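Local coordinates for protein ferredoxin-NADP reductase (Neisseria gonorrhoeae MIA_2011_03-10, PDB 5TR9) that binds FAD and probably shuttles electrons between NADP(H) and ferredoxin through its flavin, as ferredoxin-NADP+ reductases do, at residues I22-H27 against T34-R39; L113-P118 against P142-R147; D167-L172 against F185-V190. All coordinates share one frame; numbering follows the deposited sequence. Where two conformers were deposited one is given.

Contact 1 (I22-H27 against T34-R39)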
loop_
_atom_site.group_PDB
_atom_site.type_symbol
_atom_site.label_atom_id
_atom_site.label_comp_id
_atom_site.label_asym_id
_atom_site.label_seq_id
_atom_site.Cartn_x
_atom_site.Cartn_y
_atom_site.Cartn_z
ATOM N N ILE A 22 -13.883 6.487 15.819
ATOM C CA ILE A 22 -12.889 5.422 15.936
ATOM C C ILE A 22 -13.579 4.180 16.479
ATOM O O ILE A 22 -14.239 4.232 17.521
ATOM C CB ILE A 22 -11.733 5.841 16.860
ATOM C CG1 ILE A 22 -11.012 7.092 16.346
ATOM C CG2 ILE A 22 -10.762 4.663 17.075
ATOM C CD1 ILE A 22 -10.354 6.913 15.005
ATOM N N LEU A 23 -13.431 3.056 15.780
ATOM C CA LEU A 23 -14.024 1.813 16.257
ATOM C C LEU A 23 -13.048 0.999 17.098
ATOM O O LEU A 23 -13.440 0.437 18.127
ATOM C CB LEU A 23 -14.535 0.983 15.076
ATOM C CG LEU A 23 -15.548 1.720 14.187
ATOM C CD1 LEU A 23 -15.977 0.835 13.033
ATOM C CD2 LEU A 23 -16.756 2.163 14.978
ATOM N N TRP A 24 -11.781 0.939 16.697
ATOM C CA TRP A 24 -10.789 0.203 17.469
ATOM C C TRP A 24 -9.413 0.544 16.925
ATOM O O TRP A 24 -9.274 0.955 15.771
ATOM C CB TRP A 24 -11.028 -1.318 17.419
ATOM C CG TRP A 24 -11.243 -1.919 16.033
ATOM C CD1 TRP A 24 -12.442 -2.263 15.459
ATOM C CD2 TRP A 24 -10.229 -2.292 15.088
ATOM N NE1 TRP A 24 -12.233 -2.792 14.206
ATOM C CE2 TRP A 24 -10.884 -2.834 13.958
ATOM C CE3 TRP A 24 -8.831 -2.217 15.087
ATOM C CZ2 TRP A 24 -10.185 -3.288 12.833
ATOM C CZ3 TRP A 24 -8.138 -2.675 13.976
ATOM C CH2 TRP A 24 -8.815 -3.196 12.858
ATOM N N VAL A 25 -8.402 0.353 17.772
ATOM C CA VAL A 25 -7.001 0.550 17.415
ATOM C C VAL A 25 -6.244 -0.697 17.836
ATOM O O VAL A 25 -6.361 -1.138 18.987
ATOM C CB VAL A 25 -6.388 1.790 18.099
ATOM C CG1 VAL A 25 -4.932 1.982 17.621
ATOM C CG2 VAL A 25 -7.228 3.044 17.829
ATOM N N LYS A 26 -5.436 -1.233 16.929
ATOM C CA LYS A 26 -4.679 -2.456 17.168
ATOM C C LYS A 26 -3.199 -2.141 17.020
ATOM O O LYS A 26 -2.771 -1.675 15.962
ATOM C CB LYS A 26 -5.109 -3.543 16.175
ATOM C CG LYS A 26 -4.384 -4.874 16.298
ATOM C CD LYS A 26 -5.019 -5.886 15.324
ATOM C CE LYS A 26 -4.344 -7.240 15.365
ATOM N NZ LYS A 26 -4.475 -7.859 16.705
ATOM N N HIS A 27 -2.425 -2.367 18.080
ATOM C CA HIS A 27 -0.970 -2.269 17.992
ATOM C C HIS A 27 -0.394 -3.595 17.514
ATOM O O HIS A 27 -0.583 -4.635 18.162
ATOM C CB HIS A 27 -0.355 -1.880 19.331
ATOM C CG HIS A 27 -0.334 -0.409 19.573
ATOM N ND1 HIS A 27 -1.433 0.285 20.036
ATOM C CD2 HIS A 27 0.649 0.507 19.405
ATOM C CE1 HIS A 27 -1.124 1.565 20.152
ATOM N NE2 HIS A 27 0.133 1.725 19.780
ATOM N N THR A 34 -2.971 -0.663 13.131
ATOM C CA THR A 34 -4.120 -0.563 12.244
ATOM C C THR A 34 -5.297 -0.081 13.075
ATOM O O THR A 34 -5.329 -0.261 14.299
ATOM C CB THR A 34 -4.452 -1.889 11.533
ATOM O OG1 THR A 34 -4.610 -2.956 12.480
ATOM C CG2 THR A 34 -3.340 -2.249 10.546
ATOM N N PHE A 35 -6.233 0.593 12.418
ATOM C CA PHE A 35 -7.422 1.051 13.120
ATOM C C PHE A 35 -8.575 1.129 12.137
ATOM O O PHE A 35 -8.370 1.247 10.926
ATOM C CB PHE A 35 -7.204 2.406 13.830
ATOM C CG PHE A 35 -6.866 3.561 12.907
ATOM C CD1 PHE A 35 -5.549 3.806 12.524
ATOM C CD2 PHE A 35 -7.859 4.448 12.484
ATOM C CE1 PHE A 35 -5.226 4.887 11.702
ATOM C CE2 PHE A 35 -7.545 5.538 11.661
ATOM C CZ PHE A 35 -6.223 5.759 11.267
ATOM N N ALA A 36 -9.788 1.016 12.668
ATOM C CA ALA A 36 -10.995 1.077 11.862
ATOM C C ALA A 36 -11.844 2.250 12.319
ATOM O O ALA A 36 -11.877 2.587 13.512
ATOM C CB ALA A 36 -11.808 -0.212 11.979
ATOM N N ILE A 37 -12.547 2.853 11.361
ATOM C CA ILE A 37 -13.480 3.933 11.642
ATOM C C ILE A 37 -14.812 3.603 10.980
ATOM O O ILE A 37 -14.894 2.777 10.064
ATOM C CB ILE A 37 -12.957 5.303 11.155
ATOM C CG1 ILE A 37 -12.977 5.379 9.622
ATOM C CG2 ILE A 37 -11.528 5.565 11.657
ATOM C CD1 ILE A 37 -12.561 6.749 9.089
ATOM N N SER A 38 -15.871 4.245 11.471
ATOM C CA SER A 38 -17.177 4.068 10.847
ATOM C C SER A 38 -17.162 4.618 9.425
ATOM O O SER A 38 -16.431 5.568 9.103
ATOM C CB SER A 38 -18.278 4.739 11.678
ATOM O OG SER A 38 -17.997 6.106 11.941
ATOM N N ARG A 39 -17.956 3.983 8.568
ATOM C CA ARG A 39 -17.989 4.278 7.139
ATOM C C ARG A 39 -19.381 4.756 6.771
ATOM O O ARG A 39 -20.348 3.979 6.891
ATOM C CB ARG A 39 -17.622 3.046 6.307
ATOM C CG ARG A 39 -17.647 3.338 4.820
ATOM C CD ARG A 39 -17.330 2.107 4.003
ATOM N NE ARG A 39 -17.312 2.443 2.584
ATOM C CZ ARG A 39 -16.937 1.594 1.644
ATOM N NH1 ARG A 39 -16.582 0.369 1.993
ATOM N NH2 ARG A 39 -16.934 1.964 0.365
#
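Strands 22-27 and 34-38 run antiparallel, their short axes 4.6 Å apart at closest approach, and Lys26 and Thr34 form a hydrogen-bonded pair through both backbone N-H groups, with Lys26 N to Thr34 O at 2.8 Å. Further along, Ala36 N donates to Trp24 O at 3.1 Å, while Ala36 O accepts from Leu23 N at 2.8 Å. Leu23 and Trp24 thus share Ala36 as their partner, a classic beta bulge that shifts the register by one residue before Ile22 pairs with Ile37. On the face carrying Trp24, Lys26, Thr34 and Ala36, the indole folds back across the neighbouring strand. Its CG sits between the backbone N and the carbonyl carbon (chi1 49°), and this brings one ring face over the Ala36 methyl in a CH-pi contact, CB lying 3.7 Å from the centroid of the five-membered ring. Thr34 OG1 comes in at the rim of the six-membered ring, near its plane; that hydroxyl is hydrogen-bonded to His28. The two strands form a beta hairpin within the antiparallel sheet of the FAD-binding domain, with strand 76-82 flanking 32-38 on its far side. Ile22, Val25, Phe35 and Ile37 occupy the other face. Here Ile22 CD1 reaches Ile37 CG2 at 3.8 Å, and Val25 CG2 lies alongside Phe35 CB at 4.0 Å. The Phe35 ring leads away from strand 22-27 to meet the ring of Phe93, and the Phe35 side chain is about 7 Å from the bound FAD.

Contact 2 (L113-P118 against P142-R147)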
loop_
_atom_site.group_PDB
_atom_site.type_symbol
_atom_site.label_atom_id
_atom_site.label_comp_id
_atom_site.label_asym_id
_atom_site.label_seq_id
_atom_site.Cartn_x
_atom_site.Cartn_y
_atom_site.Cartn_z
ATOM N N LEU A 113 -4.514 2.458 -9.712
ATOM C CA LEU A 113 -5.743 1.842 -10.207
ATOM C C LEU A 113 -5.362 0.709 -11.150
ATOM O O LEU A 113 -5.224 0.919 -12.366
ATOM C CB LEU A 113 -6.612 2.891 -10.895
ATOM C CG LEU A 113 -7.078 4.010 -9.955
ATOM C CD1 LEU A 113 -7.770 5.106 -10.731
ATOM C CD2 LEU A 113 -8.005 3.448 -8.878
ATOM N N PRO A 114 -5.203 -0.515 -10.633
ATOM C CA PRO A 114 -4.596 -1.585 -11.446
ATOM C C PRO A 114 -5.422 -2.009 -12.644
ATOM O O PRO A 114 -4.845 -2.530 -13.606
ATOM C CB PRO A 114 -4.438 -2.745 -10.450
ATOM C CG PRO A 114 -5.373 -2.428 -9.333
ATOM C CD PRO A 114 -5.481 -0.942 -9.251
ATOM N N GLU A 115 -6.737 -1.800 -12.632
ATOM C CA GLU A 115 -7.544 -2.235 -13.772
ATOM C C GLU A 115 -7.380 -1.345 -14.986
ATOM O O GLU A 115 -7.943 -1.658 -16.043
ATOM C CB GLU A 115 -9.005 -2.331 -13.351
ATOM C CG GLU A 115 -9.159 -3.490 -12.372
ATOM C CD GLU A 115 -10.500 -3.578 -11.696
ATOM O OE1 GLU A 115 -11.513 -3.059 -12.201
ATOM O OE2 GLU A 115 -10.522 -4.199 -10.615
ATOM N N ARG A 116 -6.603 -0.268 -14.874
ATOM C CA ARG A 116 -6.169 0.479 -16.045
ATOM C C ARG A 116 -5.078 -0.242 -16.831
ATOM O O ARG A 116 -4.800 0.144 -17.970
ATOM C CB ARG A 116 -5.681 1.860 -15.613
ATOM C CG ARG A 116 -6.809 2.750 -15.110
ATOM C CD ARG A 116 -6.259 4.084 -14.641
ATOM N NE ARG A 116 -7.332 5.046 -14.436
ATOM C CZ ARG A 116 -7.132 6.330 -14.156
ATOM N NH1 ARG A 116 -5.894 6.801 -14.045
ATOM N NH2 ARG A 116 -8.167 7.141 -13.988
ATOM N N PHE A 117 -4.441 -1.261 -16.241
ATOM C CA PHE A 117 -3.581 -2.193 -16.957
ATOM C C PHE A 117 -4.446 -3.287 -17.593
ATOM O O PHE A 117 -5.468 -3.687 -17.016
ATOM C CB PHE A 117 -2.589 -2.855 -16.002
ATOM C CG PHE A 117 -1.465 -1.965 -15.516
ATOM C CD1 PHE A 117 -0.721 -1.178 -16.393
ATOM C CD2 PHE A 117 -1.120 -1.978 -14.164
ATOM C CE1 PHE A 117 0.348 -0.389 -15.928
ATOM C CE2 PHE A 117 -0.049 -1.199 -13.693
ATOM C CZ PHE A 117 0.673 -0.410 -14.570
ATOM N N PRO A 118 -4.052 -3.813 -18.755
ATOM C CA PRO A 118 -4.894 -4.812 -19.429
ATOM C C PRO A 118 -4.850 -6.164 -18.741
ATOM O O PRO A 118 -3.846 -6.557 -18.135
ATOM C CB PRO A 118 -4.300 -4.906 -20.840
ATOM C CG PRO A 118 -2.898 -4.414 -20.696
ATOM C CD PRO A 118 -2.898 -3.403 -19.584
ATOM N N PRO A 142 -11.843 -9.341 -5.578
ATOM C CA PRO A 142 -11.821 -10.697 -6.151
ATOM C C PRO A 142 -11.393 -10.723 -7.605
ATOM O O PRO A 142 -10.783 -11.706 -8.042
ATOM C CB PRO A 142 -13.269 -11.179 -5.978
ATOM C CG PRO A 142 -13.800 -10.366 -4.850
ATOM C CD PRO A 142 -13.157 -9.024 -4.979
ATOM N N GLU A 143 -11.678 -9.668 -8.368
ATOM C CA GLU A 143 -11.382 -9.717 -9.794
ATOM C C GLU A 143 -9.908 -9.509 -10.108
ATOM O O GLU A 143 -9.499 -9.760 -11.245
ATOM C CB GLU A 143 -12.217 -8.683 -10.559
ATOM C CG GLU A 143 -11.762 -7.247 -10.430
ATOM C CD GLU A 143 -12.310 -6.535 -9.200
ATOM O OE1 GLU A 143 -12.195 -5.293 -9.142
ATOM O OE2 GLU A 143 -12.842 -7.194 -8.288
ATOM N N ILE A 144 -9.096 -9.077 -9.143
ATOM C CA ILE A 144 -7.688 -8.822 -9.442
ATOM C C ILE A 144 -6.951 -10.125 -9.748
ATOM O O ILE A 144 -6.225 -10.220 -10.744
ATOM C CB ILE A 144 -7.028 -8.038 -8.293
ATOM C CG1 ILE A 144 -7.503 -6.579 -8.312
ATOM C CG2 ILE A 144 -5.496 -8.088 -8.400
ATOM C CD1 ILE A 144 -7.024 -5.784 -9.532
ATOM N N ARG A 145 -7.135 -11.161 -8.923
ATOM C CA ARG A 145 -6.496 -12.433 -9.254
ATOM C C ARG A 145 -7.148 -13.120 -10.448
ATOM O O ARG A 145 -6.518 -13.980 -11.070
ATOM C CB ARG A 145 -6.481 -13.362 -8.035
ATOM C CG ARG A 145 -5.484 -12.904 -6.969
ATOM C CD ARG A 145 -5.408 -13.865 -5.792
ATOM N NE ARG A 145 -4.813 -15.147 -6.159
ATOM C CZ ARG A 145 -4.660 -16.158 -5.311
ATOM N NH1 ARG A 145 -5.064 -16.028 -4.055
ATOM N NH2 ARG A 145 -4.103 -17.290 -5.716
ATOM N N GLN A 146 -8.392 -12.767 -10.790
ATOM C CA GLN A 146 -9.000 -13.307 -12.000
ATOM C C GLN A 146 -8.417 -12.657 -13.250
ATOM O O GLN A 146 -8.104 -13.346 -14.230
ATOM C CB GLN A 146 -10.515 -13.108 -11.956
ATOM C CG GLN A 146 -11.287 -13.782 -13.096
ATOM C CD GLN A 146 -11.462 -12.888 -14.321
ATOM O OE1 GLN A 146 -10.872 -13.134 -15.376
ATOM N NE2 GLN A 146 -12.282 -11.849 -14.186
ATOM N N ARG A 147 -8.254 -11.334 -13.230
ATOM C CA ARG A 147 -7.893 -10.565 -14.422
ATOM C C ARG A 147 -6.424 -10.736 -14.792
ATOM O O ARG A 147 -6.074 -10.828 -15.976
ATOM C CB ARG A 147 -8.186 -9.080 -14.190
ATOM C CG ARG A 147 -9.660 -8.692 -14.159
ATOM C CD ARG A 147 -9.788 -7.172 -14.149
ATOM N NE ARG A 147 -11.167 -6.716 -14.294
ATOM C CZ ARG A 147 -11.510 -5.528 -14.778
ATOM N NH1 ARG A 147 -10.573 -4.672 -15.185
ATOM N NH2 ARG A 147 -12.789 -5.196 -14.866
HETATM O O HOH W 1 -7.746 -4.947 -16.123
#
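Glu115 OE2 and Glu143 OE1 lie only 2.5 Å apart, with the two carboxylate planes turned 72° against each other. A bend at chi2 (-85°) turns the Glu143 carboxylate across that of Glu115, so that OE1 meets OE2. The other oxygen, Glu115 OE1, sits above one face of the Arg147 guanidinium, 3.5 Å from NH1 in the conformer given; no N-H points at it, so this salt bridge rests on charge alone. In that conformer Arg147 NH1 also packs 3.4 Å from Glu115 CB and donates to a water at 3.0 Å, which in turn donates to Phe117 O. Beneath the charged groups, Ile144 CD1 meets Pro114 CG at 3.7 Å, and Ile138 of helix 133-139 touches both residues. The 3-10 turn 114-116 carries Glu115 toward helix 142-147, while a backbone bond from Arg147 N to Glu143 O keeps these two side chains one helical turn apart. The contact joins the connection between strands 101-105 and 122-128 to a helix of the NAD-binding domain. One of the two acids probably holds a proton and offers it to the other, which would ease their repulsion, and the nearby arginine could offset the remaining negative charge.

Contact 3 (D167-L172 against F185-V190)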
loop_
_atom_site.group_PDB
_atom_site.type_symbol
_atom_site.label_atom_id
_atom_site.label_comp_id
_atom_site.label_asym_id
_atom_site.label_seq_id
_atom_site.Cartn_x
_atom_site.Cartn_y
_atom_site.Cartn_z
ATOM N N ASP A 167 2.386 -13.122 8.074
ATOM C CA ASP A 167 1.686 -14.390 8.269
ATOM C C ASP A 167 0.473 -14.491 7.358
ATOM O O ASP A 167 0.225 -15.542 6.754
ATOM C CB ASP A 167 1.267 -14.550 9.730
ATOM C CG ASP A 167 2.448 -14.760 10.657
ATOM O OD1 ASP A 167 3.592 -14.849 10.163
ATOM O OD2 ASP A 167 2.227 -14.831 11.884
ATOM N N ARG A 168 -0.286 -13.402 7.235
ATOM C CA ARG A 168 -1.477 -13.408 6.393
ATOM C C ARG A 168 -1.117 -13.593 4.922
ATOM O O ARG A 168 -1.738 -14.398 4.215
ATOM C CB ARG A 168 -2.253 -12.104 6.600
ATOM C CG ARG A 168 -3.132 -11.688 5.431
ATOM C CD ARG A 168 -3.678 -10.283 5.646
ATOM N NE ARG A 168 -4.493 -9.832 4.521
ATOM C CZ ARG A 168 -5.037 -8.621 4.429
ATOM N NH1 ARG A 168 -4.852 -7.730 5.398
ATOM N NH2 ARG A 168 -5.766 -8.299 3.367
ATOM N N LEU A 169 -0.121 -12.853 4.440
ATOM C CA LEU A 169 0.198 -12.894 3.016
ATOM C C LEU A 169 0.999 -14.138 2.645
ATOM O O LEU A 169 0.843 -14.657 1.535
ATOM C CB LEU A 169 0.945 -11.628 2.605
ATOM C CG LEU A 169 0.161 -10.330 2.830
ATOM C CD1 LEU A 169 1.069 -9.136 2.607
ATOM C CD2 LEU A 169 -1.045 -10.244 1.921
ATOM N N ALA A 170 1.839 -14.642 3.551
ATOM C CA ALA A 170 2.506 -15.912 3.279
ATOM C C ALA A 170 1.493 -17.044 3.155
ATOM O O ALA A 170 1.640 -17.931 2.304
ATOM C CB ALA A 170 3.531 -16.216 4.371
ATOM N N ALA A 171 0.443 -17.022 3.984
ATOM C CA ALA A 171 -0.577 -18.064 3.902
ATOM C C ALA A 171 -1.375 -17.962 2.605
ATOM O O ALA A 171 -1.696 -18.984 1.988
ATOM C CB ALA A 171 -1.503 -17.988 5.116
ATOM N N LEU A 172 -1.701 -16.737 2.175
ATOM C CA LEU A 172 -2.358 -16.548 0.883
ATOM C C LEU A 172 -1.477 -17.032 -0.264
ATOM O O LEU A 172 -1.984 -17.461 -1.311
ATOM C CB LEU A 172 -2.711 -15.070 0.697
ATOM C CG LEU A 172 -3.641 -14.685 -0.456
ATOM C CD1 LEU A 172 -5.059 -15.136 -0.149
ATOM C CD2 LEU A 172 -3.591 -13.177 -0.715
ATOM N N PHE A 185 -0.842 -16.123 -6.468
ATOM C CA PHE A 185 -0.424 -14.962 -5.704
ATOM C C PHE A 185 0.922 -15.283 -5.072
ATOM O O PHE A 185 1.101 -16.380 -4.531
ATOM C CB PHE A 185 -1.437 -14.597 -4.617
ATOM C CG PHE A 185 -0.912 -13.588 -3.641
ATOM C CD1 PHE A 185 -0.755 -12.264 -4.016
ATOM C CD2 PHE A 185 -0.534 -13.965 -2.358
ATOM C CE1 PHE A 185 -0.241 -11.327 -3.127
ATOM C CE2 PHE A 185 -0.031 -13.030 -1.462
ATOM C CZ PHE A 185 0.115 -11.707 -1.849
ATOM N N ARG A 186 1.872 -14.358 -5.181
ATOM C CA ARG A 186 3.198 -14.505 -4.598
ATOM C C ARG A 186 3.465 -13.341 -3.661
ATOM O O ARG A 186 3.208 -12.184 -4.011
ATOM C CB ARG A 186 4.298 -14.544 -5.669
ATOM C CG ARG A 186 4.315 -15.781 -6.561
ATOM C CD ARG A 186 3.175 -15.794 -7.575
ATOM N NE ARG A 186 3.426 -16.774 -8.631
ATOM C CZ ARG A 186 4.045 -16.492 -9.772
ATOM N NH1 ARG A 186 4.466 -15.249 -10.011
ATOM N NH2 ARG A 186 4.245 -17.450 -10.671
ATOM N N PHE A 187 4.002 -13.640 -2.482
ATOM C CA PHE A 187 4.430 -12.616 -1.540
ATOM C C PHE A 187 5.915 -12.782 -1.253
ATOM O O PHE A 187 6.365 -13.880 -0.910
ATOM C CB PHE A 187 3.626 -12.702 -0.233
ATOM C CG PHE A 187 4.110 -11.761 0.836
ATOM C CD1 PHE A 187 4.053 -10.386 0.647
ATOM C CD2 PHE A 187 4.632 -12.254 2.022
ATOM C CE1 PHE A 187 4.498 -9.504 1.637
ATOM C CE2 PHE A 187 5.072 -11.378 3.013
ATOM C CZ PHE A 187 5.009 -10.012 2.817
ATOM N N VAL A 188 6.663 -11.694 -1.388
ATOM C CA VAL A 188 8.103 -11.697 -1.143
ATOM C C VAL A 188 8.420 -10.634 -0.098
ATOM O O VAL A 188 8.379 -9.434 -0.404
ATOM C CB VAL A 188 8.888 -11.434 -2.436
ATOM C CG1 VAL A 188 10.385 -11.415 -2.148
ATOM C CG2 VAL A 188 8.552 -12.499 -3.484
ATOM N N PRO A 189 8.730 -11.013 1.140
ATOM C CA PRO A 189 9.168 -10.014 2.117
ATOM C C PRO A 189 10.638 -9.686 1.911
ATOM O O PRO A 189 11.445 -10.558 1.579
ATOM C CB PRO A 189 8.933 -10.710 3.464
ATOM C CG PRO A 189 9.083 -12.169 3.165
ATOM C CD PRO A 189 8.628 -12.367 1.721
ATOM N N VAL A 190 10.978 -8.418 2.112
ATOM C CA VAL A 190 12.348 -7.925 1.987
ATOM C C VAL A 190 12.686 -7.177 3.269
ATOM O O VAL A 190 11.937 -6.289 3.676
ATOM C CB VAL A 190 12.500 -6.990 0.772
ATOM C CG1 VAL A 190 13.870 -6.345 0.759
ATOM C CG2 VAL A 190 12.269 -7.744 -0.527
#
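Phe185 and Phe187 both place CG anti to the backbone N, which sends their rings from the strand toward helix 167-172; Leu172 takes the same kind of turn (chi1 -168°) and swings its branch over Phe185. Leu172 CD2 lies over one face of the Phe185 ring, 3.8 Å from the centroid and 23° off the ring normal, with Leu172 CB and CG beside Phe185 CD2 and CE2. The edge of the same ring is turned to the helix backbone, and Phe185 CE2 comes 3.5 Å from Leu169 O near the ring plane. Leu169 is shared by the two rings. Its CB sits over the face of Phe187, 3.8 Å from the centroid, and its CD1 reaches out to Phe187 CE1 at 3.6 Å, while its other methyl, CD2, approaches Phe185 CZ more loosely at 4.2 Å. This is helix-on-sheet packing in the NAD-binding domain: helix 166-173 follows strand 150-157 and precedes strand 185-191, which lies beside 150-157 in the parallel sheet, so the three make a beta-alpha-beta unit; residues 175-182 between helix and strand are not modelled. The axes of segments 167-172 and 185-190 approach to 7.4 Å and their directions differ by 141°. On the inner side Leu169 also packs on Leu153 of strand 150-157 and on Ile132, whereas Leu172 lies at the exposed margin. Between the two phenylalanines, Arg186 points away from the helix and uses its guanidinium to bond Asn152 and Thr220. At the last residue of helix 166-173, Ser173 OG is hydrogen-bonded to Phe187 N.

In the fold
The chain takes the three contacts in series. Contact 1 belongs to the antiparallel sheet of the FAD-binding domain, its centre about 24 Å from that of contact 3, which packs a helix on the parallel sheet of the NAD-binding domain. Contact 2 ties a linking loop to another helix of that second domain and touches contact 3 where Arg145 packs on Phe185 and Leu172. All are partly buried: Ile22 and Ile37 against exposed Trp24 and Lys26, Pro114 and Ile144 under partly exposed charges, Leu169 and Phe185 beside exposed Leu172. Backbone hydrogen bonds dominate contact 1, charge and a proton probably held by one of two acids contact 2, apolar packing contact 3.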